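Local structure of beta-galactosidase (Trichoderma reesei, 3OG2) at residues Tyr58-His63 against Leu589-Ala594; Asn179-Ala184 against Pro194-Val199; Val454-Val459 against Thr463-Thr468; Asn745-Gly750 against Leu767-Arg772. The protein probably catalyses hydrolysis of terminal non-reducing beta-D-galactose residues in beta-D-galactosides, as a glycosylated member of glycoside hydrolase family 35. All coordinates share one frame; numbering follows the deposited sequence.

Interaction 1: residues Tyr58-His63 against Leu589-Ala594; sequences YLDVFH and LIRSVA
One carboxylate oxygen, Asp60 OD1, takes both terminal nitrogens of Arg591, and one of those nitrogens also serves the imidazole of His63. These bonds join helix 58-66 of the TIM-barrel domain to strand 589-596, the edge strand of a domain 3 sheet, where Arg591 and Ser592 form a classic beta bulge opposite Gln603. The two short segments run nearly perpendicular (97°). In the salt bridge Asp60 OD1 is 2.8 Å from Arg591 NH2, which meets it nearly along the C-O bond, while NH1 comes in on the anti lone pair. The oxygen stays in the guanidinium plane, yet the carboxylate itself is turned 33° from it. Arg591 NH1 also donates to His63 ND1 at 3.0 Å in a fairly straight bond lying close to both planes; with ND1 as acceptor, the ring is probably neutral. The extended Arg591 chain crosses the imidazole at about a right angle, with CB over one ring face in a CH-pi contact, 3.9 Å from the His63 centroid. Leu59 O lies over the opposite ring face, and Leu589 CD2 lies over the centre of one face of the guanidinium. Second partners fix the charges: Asp605 takes Arg591 NE, while Lys64 and Arg352 share Asp60 OD2. Beyond the side chains, one water joins the backbones, donating to His63 O and to Arg591 O, 2.8 Å from each.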
loop_
_atom_site.group_PDB
_atom_site.type_symbol
_atom_site.label_atom_id
_atom_site.label_comp_id
_atom_site.label_asym_id
_atom_site.label_seq_id
_atom_site.Cartn_x
_atom_site.Cartn_y
_atom_site.Cartn_z
ATOM N N TYR A 58 10.180 -6.390 -5.895
ATOM C CA TYR A 58 9.124 -5.726 -6.673
ATOM C C TYR A 58 8.451 -6.662 -7.638
ATOM O O TYR A 58 7.220 -6.604 -7.797
ATOM C CB TYR A 58 9.719 -4.540 -7.435
ATOM C CG TYR A 58 10.224 -3.422 -6.543
ATOM C CD1 TYR A 58 9.503 -3.049 -5.400
ATOM C CD2 TYR A 58 11.410 -2.771 -6.868
ATOM C CE1 TYR A 58 9.985 -2.019 -4.574
ATOM C CE2 TYR A 58 11.893 -1.725 -6.051
ATOM C CZ TYR A 58 11.171 -1.374 -4.925
ATOM O OH TYR A 58 11.620 -0.329 -4.103
ATOM N N LEU A 59 9.183 -7.578 -8.260
ATOM C CA LEU A 59 8.562 -8.492 -9.209
ATOM C C LEU A 59 7.588 -9.413 -8.505
ATOM O O LEU A 59 6.571 -9.815 -9.087
ATOM C CB LEU A 59 9.624 -9.323 -9.948
ATOM C CG LEU A 59 9.102 -10.178 -11.092
ATOM C CD1 LEU A 59 8.376 -9.411 -12.208
ATOM C CD2 LEU A 59 10.257 -11.007 -11.669
ATOM N N ASP A 60 7.876 -9.799 -7.265
ATOM C CA ASP A 60 6.895 -10.589 -6.500
ATOM C C ASP A 60 5.594 -9.857 -6.378
ATOM O O ASP A 60 4.513 -10.427 -6.655
ATOM C CB ASP A 60 7.499 -10.906 -5.120
ATOM C CG ASP A 60 6.540 -11.766 -4.320
ATOM O OD1 ASP A 60 6.044 -12.797 -4.852
ATOM O OD2 ASP A 60 6.274 -11.453 -3.136
ATOM N N VAL A 61 5.637 -8.594 -5.968
ATOM C CA VAL A 61 4.348 -7.902 -5.825
ATOM C C VAL A 61 3.757 -7.685 -7.196
ATOM O O VAL A 61 2.502 -7.820 -7.333
ATOM C CB VAL A 61 4.628 -6.657 -4.986
ATOM C CG1 VAL A 61 4.658 -6.992 -3.500
ATOM C CG2 VAL A 61 5.971 -6.068 -5.356
ATOM N N PHE A 62 4.491 -7.376 -8.243
ATOM C CA PHE A 62 3.877 -7.205 -9.566
ATOM C C PHE A 62 3.261 -8.495 -10.065
ATOM O O PHE A 62 2.201 -8.450 -10.700
ATOM C CB PHE A 62 4.895 -6.701 -10.589
ATOM C CG PHE A 62 5.233 -5.230 -10.559
ATOM C CD1 PHE A 62 6.514 -4.810 -10.243
ATOM C CD2 PHE A 62 4.317 -4.253 -10.850
ATOM C CE1 PHE A 62 6.835 -3.451 -10.233
ATOM C CE2 PHE A 62 4.617 -2.901 -10.848
ATOM C CZ PHE A 62 5.894 -2.481 -10.553
ATOM N N HIS A 63 3.864 -9.651 -9.817
ATOM C CA HIS A 63 3.241 -10.892 -10.222
ATOM C C HIS A 63 1.874 -11.080 -9.551
ATOM O O HIS A 63 0.926 -11.574 -10.121
ATOM C CB HIS A 63 4.099 -12.083 -9.740
ATOM C CG HIS A 63 5.266 -12.440 -10.553
ATOM N ND1 HIS A 63 6.322 -13.186 -10.078
ATOM C CD2 HIS A 63 5.464 -12.205 -11.872
ATOM C CE1 HIS A 63 7.174 -13.380 -11.069
ATOM N NE2 HIS A 63 6.679 -12.782 -12.177
ATOM N N LEU A 589 -0.953 -19.159 -6.086
ATOM C CA LEU A 589 -0.613 -18.101 -7.004
ATOM C C LEU A 589 -0.122 -18.741 -8.311
ATOM O O LEU A 589 0.723 -19.644 -8.243
ATOM C CB LEU A 589 0.515 -17.207 -6.456
ATOM C CG LEU A 589 1.016 -16.087 -7.371
ATOM C CD1 LEU A 589 -0.108 -15.083 -7.722
ATOM C CD2 LEU A 589 2.150 -15.333 -6.676
ATOM N N ILE A 590 -0.607 -18.271 -9.453
ATOM C CA ILE A 590 0.073 -18.548 -10.721
ATOM C C ILE A 590 0.725 -17.267 -11.173
ATOM O O ILE A 590 0.047 -16.264 -11.361
ATOM C CB ILE A 590 -0.902 -19.077 -11.782
ATOM C CG1 ILE A 590 -1.582 -20.349 -11.282
ATOM C CG2 ILE A 590 -0.180 -19.227 -13.104
ATOM C CD1 ILE A 590 -0.661 -21.555 -11.100
ATOM N N ARG A 591 2.053 -17.300 -11.237
ATOM C CA ARG A 591 2.814 -16.112 -11.561
ATOM C C ARG A 591 2.917 -15.908 -13.056
ATOM O O ARG A 591 2.818 -14.756 -13.506
ATOM C CB ARG A 591 4.252 -16.211 -10.994
ATOM C CG ARG A 591 4.255 -16.202 -9.464
ATOM C CD ARG A 591 5.734 -16.460 -8.980
ATOM N NE ARG A 591 5.687 -16.438 -7.519
ATOM C CZ ARG A 591 5.721 -15.340 -6.791
ATOM N NH1 ARG A 591 5.876 -14.127 -7.315
ATOM N NH2 ARG A 591 5.616 -15.475 -5.472
ATOM N N SER A 592 3.162 -16.953 -13.823
ATOM C CA SER A 592 3.420 -16.767 -15.264
ATOM C C SER A 592 3.351 -18.123 -15.929
ATOM O O SER A 592 3.471 -19.169 -15.285
ATOM C CB SER A 592 4.827 -16.200 -15.483
ATOM O OG SER A 592 5.844 -17.087 -15.018
ATOM N N VAL A 593 3.235 -18.097 -17.238
ATOM C CA VAL A 593 3.430 -19.252 -18.106
ATOM C C VAL A 593 4.363 -18.832 -19.237
ATOM O O VAL A 593 4.466 -17.625 -19.591
ATOM C CB VAL A 593 2.111 -19.785 -18.695
ATOM C CG1 VAL A 593 1.227 -20.286 -17.550
ATOM C CG2 VAL A 593 1.430 -18.712 -19.551
ATOM N N ALA A 594 5.023 -19.830 -19.816
ATOM C CA ALA A 594 5.866 -19.577 -20.988
ATOM C C ALA A 594 5.859 -20.861 -21.812
ATOM O O ALA A 594 5.692 -21.979 -21.283
ATOM C CB ALA A 594 7.277 -19.171 -20.600
HETATM O O HOH W 1 1.133 -12.698 -12.693
#

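Interaction 2: residues Asn179-Ala184 against Pro194-Val199; sequences NEYSGA and PYMQYV
Tyr181, at the centre of an inverse gamma turn after strand 172-177, has its CA 8.7 Å from the CA of Met196 on helix 193-205, so side chains alone bridge the two backbones of this beta-alpha unit of the TIM barrel. The Tyr181 ring carries the contact and meets both helix residues obliquely from the same side of its plane, Tyr195 at CE1 and Met196 at CE2. Tyr181 CE1 is 3.7 Å from Tyr195 CE2, the ring planes inclined at 48°. Tyr181 CE2 is 3.5 Å from Met196 CG, and the sulfur adds an oblique Met-aromatic contact, Met196 SD lying 4.8 Å from the Tyr181 ring centroid. Both tyrosines have CG anti to the backbone N (chi1 -178° in Tyr181, 169° in Tyr195), which swings the rings into the gap. Val199 CG2, one helical turn on, packs over a face of the Tyr195 ring. The hydroxyls look elsewhere: Tyr181 OH is hydrogen-bonded to Asn192 N and Tyr195 OH to Glu178 OE2. Asn179 and Glu180, which bind beta-D-galactose, immediately precede Tyr181. Apolar and sulfur-aromatic chemistry between the segments implies a loop seated on its helix by shape and dispersion, right beside the sugar site.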
loop_
_atom_site.group_PDB
_atom_site.type_symbol
_atom_site.label_atom_id
_atom_site.label_comp_id
_atom_site.label_asym_id
_atom_site.label_seq_id
_atom_site.Cartn_x
_atom_site.Cartn_y
_atom_site.Cartn_z
ATOM N N ASN A 179 -1.153 16.448 -5.717
ATOM C CA ASN A 179 -1.911 15.345 -5.096
ATOM C C ASN A 179 -3.105 15.933 -4.366
ATOM O O ASN A 179 -2.881 16.682 -3.401
ATOM C CB ASN A 179 -1.022 14.563 -4.120
ATOM C CG ASN A 179 -1.821 13.390 -3.558
ATOM O OD1 ASN A 179 -1.915 12.394 -4.327
ATOM N ND2 ASN A 179 -2.439 13.419 -2.398
ATOM N N GLU A 180 -4.313 15.591 -4.778
ATOM C CA GLU A 180 -5.519 16.062 -4.087
ATOM C C GLU A 180 -5.458 17.576 -3.829
ATOM O O GLU A 180 -5.689 18.075 -2.719
ATOM C CB GLU A 180 -5.810 15.307 -2.774
ATOM C CG GLU A 180 -6.190 13.860 -3.070
ATOM C CD GLU A 180 -6.828 13.110 -1.955
ATOM O OE1 GLU A 180 -6.710 13.516 -0.780
ATOM O OE2 GLU A 180 -7.469 12.021 -2.165
ATOM N N TYR A 181 -5.179 18.291 -4.917
ATOM C CA TYR A 181 -5.183 19.770 -4.851
ATOM C C TYR A 181 -6.623 20.213 -4.928
ATOM O O TYR A 181 -7.149 20.412 -6.039
ATOM C CB TYR A 181 -4.279 20.318 -5.988
ATOM C CG TYR A 181 -4.221 21.843 -5.908
ATOM C CD1 TYR A 181 -3.475 22.479 -4.903
ATOM C CD2 TYR A 181 -4.898 22.646 -6.826
ATOM C CE1 TYR A 181 -3.433 23.868 -4.843
ATOM C CE2 TYR A 181 -4.850 24.012 -6.760
ATOM C CZ TYR A 181 -4.115 24.608 -5.772
ATOM O OH TYR A 181 -4.085 25.997 -5.708
ATOM N N SER A 182 -7.295 20.271 -3.764
ATOM C CA SER A 182 -8.755 20.219 -3.785
ATOM C C SER A 182 -9.450 21.252 -2.914
ATOM O O SER A 182 -10.668 21.448 -3.081
ATOM C CB SER A 182 -9.200 18.831 -3.293
ATOM O OG SER A 182 -8.670 17.875 -4.234
ATOM N N GLY A 183 -8.715 21.983 -2.128
ATOM C CA GLY A 183 -9.247 23.122 -1.411
ATOM C C GLY A 183 -8.130 23.799 -0.640
ATOM O O GLY A 183 -6.964 23.393 -0.645
ATOM N N ALA A 184 -8.493 24.893 0.007
ATOM C CA ALA A 184 -7.447 25.656 0.715
ATOM C C ALA A 184 -8.028 26.322 1.948
ATOM O O ALA A 184 -9.236 26.357 2.169
ATOM C CB ALA A 184 -6.899 26.717 -0.223
ATOM N N PRO A 194 -2.102 29.791 -11.663
ATOM C CA PRO A 194 -0.683 29.919 -11.913
ATOM C C PRO A 194 0.122 28.862 -11.172
ATOM O O PRO A 194 1.087 28.312 -11.746
ATOM C CB PRO A 194 -0.341 31.352 -11.396
ATOM C CG PRO A 194 -1.644 32.086 -11.676
ATOM C CD PRO A 194 -2.690 31.090 -11.209
ATOM N N TYR A 195 -0.224 28.543 -9.932
ATOM C CA TYR A 195 0.469 27.480 -9.197
ATOM C C TYR A 195 0.327 26.150 -9.912
ATOM O O TYR A 195 1.306 25.432 -10.195
ATOM C CB TYR A 195 -0.062 27.402 -7.754
ATOM C CG TYR A 195 0.437 26.150 -7.075
ATOM C CD1 TYR A 195 1.775 26.023 -6.758
ATOM C CD2 TYR A 195 -0.429 25.093 -6.766
ATOM C CE1 TYR A 195 2.236 24.860 -6.141
ATOM C CE2 TYR A 195 0.025 23.945 -6.168
ATOM C CZ TYR A 195 1.368 23.835 -5.860
ATOM O OH TYR A 195 1.865 22.698 -5.236
ATOM N N MET A 196 -0.916 25.830 -10.270
ATOM C CA MET A 196 -1.166 24.536 -10.932
ATOM C C MET A 196 -0.393 24.411 -12.222
ATOM O O MET A 196 0.156 23.366 -12.562
ATOM C CB MET A 196 -2.672 24.367 -11.182
ATOM C CG MET A 196 -3.528 24.330 -9.931
ATOM S SD MET A 196 -5.262 24.808 -10.272
ATOM C CE MET A 196 -5.774 23.268 -10.954
ATOM N N GLN A 197 -0.393 25.520 -13.017
ATOM C CA GLN A 197 0.342 25.456 -14.279
ATOM C C GLN A 197 1.844 25.377 -14.061
ATOM O O GLN A 197 2.517 24.759 -14.885
ATOM C CB GLN A 197 -0.004 26.697 -15.137
ATOM C CG GLN A 197 0.562 26.510 -16.544
ATOM C CD GLN A 197 -0.077 25.338 -17.257
ATOM O OE1 GLN A 197 -1.286 25.094 -17.257
ATOM N NE2 GLN A 197 0.802 24.573 -17.901
ATOM N N TYR A 198 2.386 26.043 -13.024
ATOM C CA TYR A 198 3.835 25.903 -12.769
ATOM C C TYR A 198 4.152 24.421 -12.542
ATOM O O TYR A 198 5.186 23.937 -13.051
ATOM C CB TYR A 198 4.207 26.703 -11.539
ATOM C CG TYR A 198 5.697 26.773 -11.292
ATOM C CD1 TYR A 198 6.339 25.771 -10.536
ATOM C CD2 TYR A 198 6.475 27.814 -11.799
ATOM C CE1 TYR A 198 7.696 25.816 -10.318
ATOM C CE2 TYR A 198 7.839 27.871 -11.572
ATOM C CZ TYR A 198 8.459 26.866 -10.831
ATOM O OH TYR A 198 9.806 26.949 -10.580
ATOM N N VAL A 199 3.319 23.730 -11.756
ATOM C CA VAL A 199 3.608 22.311 -11.432
ATOM C C VAL A 199 3.568 21.482 -12.701
ATOM O O VAL A 199 4.425 20.617 -12.966
ATOM C CB VAL A 199 2.589 21.846 -10.379
ATOM C CG1 VAL A 199 2.639 20.340 -10.163
ATOM C CG2 VAL A 199 2.820 22.596 -9.062
#

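Interaction 3: residues Val454-Val459 against Thr463-Thr468; sequences VTDYPV and TLLYST
Backbone hydrogen bonds carry most of this contact, starting with Val454 and Ser467, an antiparallel hydrogen-bonded pair. Val454 N reaches Ser467 O at 3.1 Å, and Ser467 N returns to Val454 O at 2.9 Å. Nearer the turn, Tyr457 and Leu464 form a second such pair, with Tyr457 N to Leu464 O at 2.9 Å. Between them the register slips: Asp456 and Tyr457 both face Leu464, a G1 bulge, and Asp456 takes a left-handed backbone conformation (phi 43°). Its N turns to Leu465 O instead, from well above the carbonyl plane. Two CA-H...O contacts fill in beside these bonds, the closer from Tyr466 CA to Val454 O at 3.1 Å.

The apolar packing gathers on Leu464. Tyr457 lies alongside it, pointing the same way, with CD1 of Tyr457 4.0 Å from CD1 of Leu464, while Val459 crosses it with CG2 3.9 Å from Leu464 CG. With CG anti to the carbonyl carbon (chi1 -63°), Leu464 brings CD1 against both, and Val459 CG2 also sits at the edge of the Tyr457 ring.

Polar side-chain ends find partners outside: Asp456 OD1 with Lys498 and Ser430, Tyr457 OH with Ser372, Tyr466 OH with Glu494. The whole is a beta hairpin bent at a G1 bulge, joining neighbouring strands within the antiparallel sheet of domain 2, flanked by strands 406-412 and 492-497.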
loop_
_atom_site.group_PDB
_atom_site.type_symbol
_atom_site.label_atom_id
_atom_site.label_comp_id
_atom_site.label_asym_id
_atom_site.label_seq_id
_atom_site.Cartn_x
_atom_site.Cartn_y
_atom_site.Cartn_z
ATOM N N VAL A 454 -25.477 -9.873 -17.687
ATOM C CA VAL A 454 -25.178 -9.356 -19.015
ATOM C C VAL A 454 -26.192 -9.819 -20.046
ATOM O O VAL A 454 -26.832 -10.857 -19.908
ATOM C CB VAL A 454 -23.762 -9.795 -19.492
ATOM C CG1 VAL A 454 -22.667 -9.226 -18.583
ATOM C CG2 VAL A 454 -23.612 -11.301 -19.545
ATOM N N THR A 455 -26.331 -9.014 -21.105
ATOM C CA THR A 455 -27.071 -9.450 -22.292
ATOM C C THR A 455 -26.217 -9.214 -23.552
ATOM O O THR A 455 -25.394 -8.261 -23.605
ATOM C CB THR A 455 -28.474 -8.832 -22.457
ATOM O OG1 THR A 455 -28.357 -7.435 -22.692
ATOM C CG2 THR A 455 -29.348 -9.026 -21.206
ATOM N N ASP A 456 -26.413 -10.049 -24.566
ATOM C CA ASP A 456 -25.670 -10.038 -25.811
ATOM C C ASP A 456 -24.183 -9.835 -25.570
ATOM O O ASP A 456 -23.524 -8.915 -26.087
ATOM C CB ASP A 456 -26.198 -8.934 -26.743
ATOM C CG ASP A 456 -27.607 -9.364 -27.170
ATOM O OD1 ASP A 456 -27.726 -10.382 -27.912
ATOM O OD2 ASP A 456 -28.582 -8.724 -26.764
ATOM N N TYR A 457 -23.640 -10.717 -24.722
ATOM C CA TYR A 457 -22.236 -10.638 -24.327
ATOM C C TYR A 457 -21.428 -11.488 -25.277
ATOM O O TYR A 457 -21.643 -12.719 -25.348
ATOM C CB TYR A 457 -22.121 -11.131 -22.881
ATOM C CG TYR A 457 -20.706 -11.075 -22.361
ATOM C CD1 TYR A 457 -19.842 -12.187 -22.524
ATOM C CD2 TYR A 457 -20.209 -9.937 -21.732
ATOM C CE1 TYR A 457 -18.541 -12.146 -22.066
ATOM C CE2 TYR A 457 -18.915 -9.907 -21.257
ATOM C CZ TYR A 457 -18.095 -11.018 -21.417
ATOM O OH TYR A 457 -16.792 -10.998 -20.977
ATOM N N PRO A 458 -20.472 -10.923 -25.998
ATOM C CA PRO A 458 -19.722 -11.737 -26.950
ATOM C C PRO A 458 -18.662 -12.618 -26.285
ATOM O O PRO A 458 -17.885 -12.178 -25.402
ATOM C CB PRO A 458 -19.008 -10.695 -27.832
ATOM C CG PRO A 458 -19.075 -9.428 -27.066
ATOM C CD PRO A 458 -20.112 -9.506 -26.014
ATOM N N VAL A 459 -18.636 -13.872 -26.696
ATOM C CA VAL A 459 -17.679 -14.851 -26.247
ATOM C C VAL A 459 -16.980 -15.397 -27.481
ATOM O O VAL A 459 -17.235 -16.496 -28.011
ATOM C CB VAL A 459 -18.332 -15.961 -25.422
ATOM C CG1 VAL A 459 -17.279 -16.934 -24.856
ATOM C CG2 VAL A 459 -19.162 -15.372 -24.267
ATOM N N THR A 463 -22.247 -16.057 -28.750
ATOM C CA THR A 463 -22.820 -14.929 -27.998
ATOM C C THR A 463 -23.708 -15.423 -26.884
ATOM O O THR A 463 -24.527 -16.329 -27.143
ATOM C CB THR A 463 -23.674 -14.019 -28.890
ATOM O OG1 THR A 463 -22.885 -13.603 -30.015
ATOM C CG2 THR A 463 -24.133 -12.777 -28.110
ATOM N N LEU A 464 -23.485 -14.867 -25.697
ATOM C CA LEU A 464 -24.453 -15.110 -24.631
ATOM C C LEU A 464 -25.617 -14.167 -24.819
ATOM O O LEU A 464 -25.429 -12.952 -24.655
ATOM C CB LEU A 464 -23.937 -14.812 -23.218
ATOM C CG LEU A 464 -22.769 -15.691 -22.797
ATOM C CD1 LEU A 464 -22.177 -15.244 -21.462
ATOM C CD2 LEU A 464 -23.238 -17.118 -22.644
ATOM N N LEU A 465 -26.782 -14.683 -25.152
ATOM C CA LEU A 465 -27.968 -13.821 -25.218
ATOM C C LEU A 465 -28.183 -13.190 -23.863
ATOM O O LEU A 465 -28.487 -11.986 -23.791
ATOM C CB LEU A 465 -29.124 -14.694 -25.672
ATOM C CG LEU A 465 -30.441 -13.909 -25.769
ATOM C CD1 LEU A 465 -30.338 -12.949 -26.944
ATOM C CD2 LEU A 465 -31.620 -14.865 -25.912
ATOM N N TYR A 466 -27.983 -13.967 -22.786
ATOM C CA TYR A 466 -27.936 -13.355 -21.449
ATOM C C TYR A 466 -27.181 -14.308 -20.534
ATOM O O TYR A 466 -27.103 -15.510 -20.823
ATOM C CB TYR A 466 -29.312 -13.029 -20.878
ATOM C CG TYR A 466 -30.228 -14.247 -20.791
ATOM C CD1 TYR A 466 -30.211 -15.112 -19.708
ATOM C CD2 TYR A 466 -31.137 -14.516 -21.829
ATOM C CE1 TYR A 466 -31.052 -16.232 -19.607
ATOM C CE2 TYR A 466 -31.967 -15.635 -21.742
ATOM C CZ TYR A 466 -31.923 -16.467 -20.643
ATOM O OH TYR A 466 -32.771 -17.565 -20.661
ATOM N N SER A 467 -26.731 -13.763 -19.427
ATOM C CA SER A 467 -26.311 -14.625 -18.318
ATOM C C SER A 467 -26.571 -13.933 -16.995
ATOM O O SER A 467 -26.236 -12.727 -16.875
ATOM C CB SER A 467 -24.813 -14.929 -18.427
ATOM O OG SER A 467 -24.415 -15.740 -17.310
ATOM N N THR A 468 -27.131 -14.662 -16.039
ATOM C CA THR A 468 -27.252 -14.138 -14.698
ATOM C C THR A 468 -25.986 -14.480 -13.920
ATOM O O THR A 468 -25.537 -13.700 -13.055
ATOM C CB THR A 468 -28.468 -14.690 -13.948
ATOM O OG1 THR A 468 -28.304 -16.106 -13.755
ATOM C CG2 THR A 468 -29.755 -14.534 -14.771
#

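Interaction 4: residues Asn745-Gly750 against Leu767-Arg772; sequences NDRFIG and LDRLVR
The carbonyl oxygen of Asp768 is gripped end-on by two nitrogens of Arg747. NH1 of Arg747 is 2.9 Å from Asp768 O, and NH2 of Arg747 is 3.1 Å from it, close to the line of the carbonyl bond. The oxygen lies near the guanidinium plane, so the group meets the loop carbonyl edge-on, which fixes its rotation and leaves a face turned to Arg769. There the Arg769 guanidinium stacks, planes 24° apart and centres 4.1 Å, with Arg769 NH2 over the centre of Arg747. A bend at chi3 (-72°) helps fold Arg769 back over its neighbour. Like charges lie face to face at the surface, and the carbonyl dipole held by Arg747 may ease their repulsion. Two waters extend the network: both accept weakly from Arg747, one also accepting from Asp768 N and the other donating to Arg769 O. The Asp768 carboxylate forms a salt bridge with Arg725. Two residues further along the strand the contact turns apolar, with Ile749 CD1 3.9 Å from Leu767 CD2. Ile749 and Gly750 form a classic beta bulge opposite Val742, and the contact joins edge strand 747-752 to the loop leaving strand 760-767 in a galactose-binding-like all-beta domain.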
loop_
_atom_site.group_PDB
_atom_site.type_symbol
_atom_site.label_atom_id
_atom_site.label_comp_id
_atom_site.label_asym_id
_atom_site.label_seq_id
_atom_site.Cartn_x
_atom_site.Cartn_y
_atom_site.Cartn_z
ATOM N N ASN A 745 21.205 16.943 35.444
ATOM C CA ASN A 745 22.438 16.190 35.608
ATOM C C ASN A 745 22.095 14.709 35.450
ATOM O O ASN A 745 21.501 14.331 34.432
ATOM C CB ASN A 745 23.117 16.526 36.959
ATOM C CG ASN A 745 23.634 17.949 36.954
ATOM O OD1 ASN A 745 23.603 18.708 35.968
ATOM N ND2 ASN A 745 24.168 18.326 38.103
ATOM N N ASP A 746 22.406 13.872 36.459
ATOM C CA ASP A 746 22.053 12.432 36.352
ATOM C C ASP A 746 20.772 12.096 37.095
ATOM O O ASP A 746 20.384 10.917 37.211
ATOM C CB ASP A 746 23.235 11.607 36.871
ATOM C CG ASP A 746 23.614 11.965 38.305
ATOM O OD1 ASP A 746 23.128 12.912 38.947
ATOM O OD2 ASP A 746 24.461 11.217 38.844
ATOM N N ARG A 747 20.033 13.092 37.590
ATOM C CA ARG A 747 18.793 12.872 38.339
ATOM C C ARG A 747 17.582 12.864 37.426
ATOM O O ARG A 747 17.308 13.822 36.728
ATOM C CB ARG A 747 18.611 13.975 39.408
ATOM C CG ARG A 747 17.343 13.749 40.240
ATOM C CD ARG A 747 16.923 14.936 41.109
ATOM N NE ARG A 747 17.989 15.686 41.781
ATOM C CZ ARG A 747 17.854 16.930 42.278
ATOM N NH1 ARG A 747 16.669 17.491 42.155
ATOM N NH2 ARG A 747 18.850 17.589 42.884
ATOM N N PHE A 748 16.823 11.774 37.421
ATOM C CA PHE A 748 15.613 11.707 36.610
ATOM C C PHE A 748 14.597 12.665 37.214
ATOM O O PHE A 748 14.292 12.643 38.410
ATOM C CB PHE A 748 15.090 10.286 36.608
ATOM C CG PHE A 748 13.779 10.174 35.825
ATOM C CD1 PHE A 748 13.695 10.500 34.489
ATOM C CD2 PHE A 748 12.644 9.707 36.476
ATOM C CE1 PHE A 748 12.513 10.365 33.750
ATOM C CE2 PHE A 748 11.441 9.594 35.788
ATOM C CZ PHE A 748 11.357 9.915 34.416
ATOM N N ILE A 749 14.030 13.509 36.343
ATOM C CA ILE A 749 13.009 14.471 36.795
ATOM C C ILE A 749 11.649 13.986 36.398
ATOM O O ILE A 749 10.707 14.028 37.217
ATOM C CB ILE A 749 13.327 15.843 36.189
ATOM C CG1 ILE A 749 14.671 16.360 36.719
ATOM C CG2 ILE A 749 12.250 16.889 36.425
ATOM C CD1 ILE A 749 14.636 16.636 38.190
ATOM N N GLY A 750 11.425 13.533 35.176
ATOM C CA GLY A 750 10.063 13.114 34.842
ATOM C C GLY A 750 9.949 12.854 33.341
ATOM O O GLY A 750 10.806 13.234 32.583
ATOM N N LEU A 767 12.700 21.639 40.272
ATOM C CA LEU A 767 14.124 21.289 40.321
ATOM C C LEU A 767 14.578 21.686 41.732
ATOM O O LEU A 767 14.816 22.861 41.999
ATOM C CB LEU A 767 14.953 21.956 39.233
ATOM C CG LEU A 767 14.371 21.839 37.796
ATOM C CD1 LEU A 767 15.268 22.645 36.837
ATOM C CD2 LEU A 767 14.213 20.392 37.362
ATOM N N ASP A 768 14.658 20.697 42.616
ATOM C CA ASP A 768 14.922 20.997 44.012
ATOM C C ASP A 768 16.325 20.640 44.451
ATOM O O ASP A 768 17.035 19.891 43.743
ATOM C CB ASP A 768 13.944 20.147 44.848
ATOM C CG ASP A 768 13.751 20.700 46.244
ATOM O OD1 ASP A 768 14.093 21.855 46.584
ATOM O OD2 ASP A 768 13.209 19.919 47.061
ATOM N N ARG A 769 16.738 21.151 45.622
ATOM C CA ARG A 769 17.968 20.754 46.274
ATOM C C ARG A 769 19.179 21.160 45.432
ATOM O O ARG A 769 20.199 20.447 45.368
ATOM C CB ARG A 769 17.982 19.263 46.591
ATOM C CG ARG A 769 16.824 18.949 47.560
ATOM C CD ARG A 769 16.772 17.471 47.948
ATOM N NE ARG A 769 16.314 16.630 46.824
ATOM C CZ ARG A 769 17.134 15.815 46.188
ATOM N NH1 ARG A 769 18.404 15.726 46.542
ATOM N NH2 ARG A 769 16.684 15.091 45.202
ATOM N N LEU A 770 19.065 22.330 44.808
ATOM C CA LEU A 770 20.190 22.865 43.998
ATOM C C LEU A 770 21.153 23.684 44.863
ATOM O O LEU A 770 20.716 24.341 45.834
ATOM C CB LEU A 770 19.671 23.794 42.879
ATOM C CG LEU A 770 18.520 23.222 42.057
ATOM C CD1 LEU A 770 18.048 24.286 41.064
ATOM C CD2 LEU A 770 18.922 21.957 41.321
ATOM N N VAL A 771 22.421 23.654 44.438
ATOM C CA VAL A 771 23.454 24.462 45.083
ATOM C C VAL A 771 23.500 25.817 44.393
ATOM O O VAL A 771 23.837 25.880 43.188
ATOM C CB VAL A 771 24.797 23.751 44.983
ATOM C CG1 VAL A 771 25.911 24.636 45.595
ATOM C CG2 VAL A 771 24.678 22.411 45.718
ATOM N N ARG A 772 23.168 26.879 45.108
ATOM C CA ARG A 772 23.180 28.187 44.454
ATOM C C ARG A 772 24.528 28.500 43.828
ATOM O O ARG A 772 25.589 28.279 44.462
ATOM C CB ARG A 772 22.796 29.282 45.470
ATOM C CG ARG A 772 21.380 29.303 45.984
ATOM C CD ARG A 772 21.088 30.277 47.080
ATOM N NE ARG A 772 21.867 31.495 47.093
ATOM C CZ ARG A 772 21.343 32.667 47.483
ATOM N NH1 ARG A 772 20.071 32.772 47.878
ATOM N NH2 ARG A 772 22.119 33.746 47.466
HETATM O O HOH W 2 13.830 17.855 41.855
HETATM O O HOH W 3 20.865 17.588 44.772
#

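In the fold
Starting from the N terminus, the chain enters the TIM barrel and lays down helix 58-66, which waits for its partner until domain 3: interaction 1 closes a loop of more than five hundred residues and ties barrel to beta domain. Interactions 2 and 3 both fall within that span, one after the other and without crossing. Interaction 2 is a short closure beside the sugar site of the barrel, and interaction 3 a tight hairpin in domain 2, their centres about 45 Å apart. Interaction 4 follows in series, within the second all-beta region, on the opposite side of the chain's centre from interactions 1 and 3. Its centre lies about 82 Å from that of interaction 3.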